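Local coordinates for CdiI immunity protein (Cupriavidus taiwanensis, PDB 5T87) that probably protects the cell that makes it by binding and neutralising the matching toxin of contact-dependent growth inhibition, at residues Asp40-Glu43 and Trp44-Arg48. Residues are numbered along the deposited sequence; the frame is centred on the assembly and turned at random.
Sequences DDWE and WAFKR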
ATOM      1  N   ASP A  40      12.288   9.485  -0.718  1.00 52.08           N
ATOM      2  CA  ASP A  40      12.583   9.420  -2.156  1.00 52.14           C
ATOM      3  C   ASP A  40      13.774   8.564  -2.525  1.00 49.07           C
ATOM      4  O   ASP A  40      13.993   8.320  -3.695  1.00 49.81           O
ATOM      5  CB  ASP A  40      12.800  10.840  -2.708  1.00 54.95           C
ATOM      6  CG  ASP A  40      11.498  11.618  -2.843  1.00 57.63           C
ATOM      7  OD1 ASP A  40      10.425  10.974  -2.828  1.00 60.05           O
ATOM      8  OD2 ASP A  40      11.541  12.868  -2.972  1.00 59.79           O
ATOM      9  N   ASP A  41      14.538   8.126  -1.536  1.00 47.20           N
ATOM     10  CA  ASP A  41      15.767   7.369  -1.738  1.00 45.57           C
ATOM     11  C   ASP A  41      15.401   5.875  -1.727  1.00 44.25           C
ATOM     12  O   ASP A  41      15.388   5.234  -0.667  1.00 44.57           O
ATOM     13  CB  ASP A  41      16.750   7.734  -0.616  1.00 45.51           C
ATOM     14  CG  ASP A  41      18.085   7.027  -0.722  1.00 46.04           C
ATOM     15  OD1 ASP A  41      18.229   5.946  -1.346  1.00 45.43           O
ATOM     16  OD2 ASP A  41      19.037   7.567  -0.128  1.00 47.19           O
ATOM     17  N   TRP A  42      15.091   5.347  -2.913  1.00 42.58           N
ATOM     18  CA  TRP A  42      14.772   3.937  -3.115  1.00 41.88           C
ATOM     19  C   TRP A  42      15.640   2.984  -2.294  1.00 41.66           C
ATOM     20  O   TRP A  42      15.124   2.170  -1.547  1.00 41.27           O
ATOM     21  CB  TRP A  42      14.850   3.529  -4.604  1.00 41.24           C
ATOM     22  CG  TRP A  42      14.720   2.052  -4.751  1.00 41.77           C
ATOM     23  CD1 TRP A  42      15.745   1.151  -4.920  1.00 42.46           C
ATOM     24  CD2 TRP A  42      13.520   1.266  -4.646  1.00 41.94           C
ATOM     25  NE1 TRP A  42      15.251  -0.130  -4.956  1.00 42.43           N
ATOM     26  CE2 TRP A  42      13.894  -0.092  -4.794  1.00 41.86           C
ATOM     27  CE3 TRP A  42      12.162   1.578  -4.478  1.00 41.92           C
ATOM     28  CZ2 TRP A  42      12.970  -1.133  -4.762  1.00 41.74           C
ATOM     29  CZ3 TRP A  42      11.237   0.536  -4.458  1.00 41.64           C
ATOM     30  CH2 TRP A  42      11.648  -0.801  -4.603  1.00 41.94           C
ATOM     31  N   GLU A  43      16.949   3.081  -2.439  1.00 42.00           N
ATOM     32  CA  GLU A  43      17.839   2.131  -1.782  1.00 42.57           C
ATOM     33  C   GLU A  43      17.727   2.209  -0.268  1.00 42.84           C
ATOM     34  O   GLU A  43      17.556   1.195   0.393  1.00 43.65           O
ATOM     35  CB  GLU A  43      19.289   2.330  -2.233  1.00 43.11           C
ATOM     36  CG  GLU A  43      19.525   1.969  -3.696  1.00 43.23           C
ATOM     37  CD  GLU A  43      19.423   0.482  -4.013  1.00 43.84           C
ATOM     38  OE1 GLU A  43      19.572  -0.357  -3.110  1.00 42.75           O
ATOM     39  OE2 GLU A  43      19.227   0.143  -5.205  1.00 45.64           O
ATOM     40  N   TRP A  44      17.798   3.413   0.275  1.00 43.47           N
ATOM     41  CA  TRP A  44      17.646   3.622   1.719  1.00 43.89           C
ATOM     42  C   TRP A  44      16.307   3.081   2.242  1.00 43.49           C
ATOM     43  O   TRP A  44      16.256   2.396   3.259  1.00 43.26           O
ATOM     44  CB  TRP A  44      17.775   5.113   2.026  1.00 44.53           C
ATOM     45  CG  TRP A  44      17.872   5.440   3.447  1.00 44.99           C
ATOM     46  CD1 TRP A  44      19.014   5.574   4.192  1.00 45.84           C
ATOM     47  CD2 TRP A  44      16.782   5.701   4.326  1.00 45.03           C
ATOM     48  NE1 TRP A  44      18.686   5.903   5.499  1.00 46.79           N
ATOM     49  CE2 TRP A  44      17.325   5.985   5.601  1.00 45.69           C
ATOM     50  CE3 TRP A  44      15.395   5.726   4.159  1.00 44.44           C
ATOM     51  CZ2 TRP A  44      16.530   6.289   6.694  1.00 46.25           C
ATOM     52  CZ3 TRP A  44      14.604   6.022   5.247  1.00 44.58           C
ATOM     53  CH2 TRP A  44      15.175   6.296   6.505  1.00 45.20           C
ATOM     54  N   ALA A  45      15.235   3.391   1.527  1.00 42.93           N
ATOM     55  CA  ALA A  45      13.893   2.971   1.919  1.00 42.77           C
ATOM     56  C   ALA A  45      13.614   1.472   1.727  1.00 42.72           C
ATOM     57  O   ALA A  45      12.984   0.855   2.591  1.00 43.25           O
ATOM     58  CB  ALA A  45      12.861   3.786   1.160  1.00 42.97           C
ATOM     59  N   PHE A  46      14.054   0.910   0.594  1.00 42.35           N
ATOM     60  CA  PHE A  46      13.795  -0.500   0.218  1.00 41.81           C
ATOM     61  C   PHE A  46      14.465  -1.411   1.229  1.00 41.67           C
ATOM     62  O   PHE A  46      13.853  -2.344   1.714  1.00 40.32           O
ATOM     63  CB  PHE A  46      14.319  -0.751  -1.206  1.00 42.54           C
ATOM     64  CG  PHE A  46      14.142  -2.154  -1.730  1.00 42.70           C
ATOM     65  CD1 PHE A  46      12.920  -2.796  -1.679  1.00 42.89           C
ATOM     66  CD2 PHE A  46      15.203  -2.802  -2.360  1.00 43.14           C
ATOM     67  CE1 PHE A  46      12.768  -4.072  -2.197  1.00 42.95           C
ATOM     68  CE2 PHE A  46      15.061  -4.092  -2.873  1.00 43.26           C
ATOM     69  CZ  PHE A  46      13.836  -4.719  -2.809  1.00 43.20           C
ATOM     70  N   LYS A  47      15.715  -1.095   1.559  1.00 42.19           N
ATOM     71  CA  LYS A  47      16.482  -1.765   2.627  1.00 42.86           C
ATOM     72  C   LYS A  47      15.686  -1.904   3.929  1.00 42.52           C
ATOM     73  O   LYS A  47      15.629  -2.979   4.524  1.00 43.34           O
ATOM     74  CB  LYS A  47      17.777  -0.985   2.861  1.00 44.21           C
ATOM     75  CG  LYS A  47      18.583  -1.360   4.083  1.00 46.33           C
ATOM     76  CD  LYS A  47      19.901  -0.589   4.127  1.00 48.35           C
ATOM     77  CE  LYS A  47      20.388  -0.455   5.571  1.00 50.87           C
ATOM     78  NZ  LYS A  47      21.571   0.437   5.757  1.00 52.79           N
ATOM     79  N   ARG A  48      15.051  -0.817   4.351  1.00 41.86           N
ATOM     80  CA  ARG A  48      14.360  -0.790   5.634  1.00 41.56           C
ATOM     81  C   ARG A  48      13.049  -1.531   5.641  1.00 40.64           C
ATOM     82  O   ARG A  48      12.763  -2.279   6.587  1.00 40.67           O
ATOM     83  CB  ARG A  48      14.182   0.636   6.122  1.00 42.03           C
ATOM     84  CG  ARG A  48      15.455   1.146   6.757  1.00 43.43           C
ATOM     85  CD  ARG A  48      15.572   2.656   6.724  1.00 44.80           C
ATOM     86  NE  ARG A  48      16.810   3.060   7.386  1.00 46.44           N
ATOM     87  CZ  ARG A  48      18.029   2.963   6.855  1.00 46.07           C
ATOM     88  NH1 ARG A  48      18.201   2.516   5.617  1.00 46.45           N
ATOM     89  NH2 ARG A  48      19.082   3.341   7.565  1.00 46.54           N
TER
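Trp42 and Phe46, one turn apart at the start of helix 42-53, lie side by side, pointing the same way, with their rings stacked on each other. CG is anti to the backbone N in both (chi1 179° in Phe46), which sends the two side chains out together. The pair is an offset stack: the six-membered ring of Trp42 and the Phe46 ring have centroids 4.6 Å apart. Their planes are inclined by 21°. Trp42 CZ2 lies over one face of the phenyl ring, displaced toward its rim, and comes within 3.4 Å of Phe46 CG. Nearer the backbone, Phe46 CB sits over the five-membered ring of Trp42 in a CH-pi contact. At the backbone of the same pair, Phe46 N donates to Trp42 O at 2.7 Å, the i to i+4 helical bond that links these two residues.

Asp41 is the N-cap. Its OD1 accepts from Trp44 N at 3.0 Å along an almost straight N-H line (174°), although the amide approaches from above the carboxylate plane. The carboxylate also packs on the neighbouring methylene, with Asp41 CG 3.4 Å from Trp44 CB, while Asp41 O receives Ala45 N at 2.9 Å to begin the regular helical bonding.

On the indole of Trp44, the guanidinium of Arg48 lies over one face, offset toward the rim; Arg48 NH1 donates to Trp44 O at 3.1 Å, and Arg48 NE forms a salt bridge with Asp17.

The buried stack fits into the helical core, where Phe46 meets Phe88 edge-to-face and Trp42 touches Leu73 and Ala85. This helix start is a worked example of N-capping combined with i to i+4 stacking: aromatic packing joins it to neighbouring helices, while the Asp41 carboxylate satisfies a first-turn amide and, if ionised, would probably interact favourably with the helix dipole.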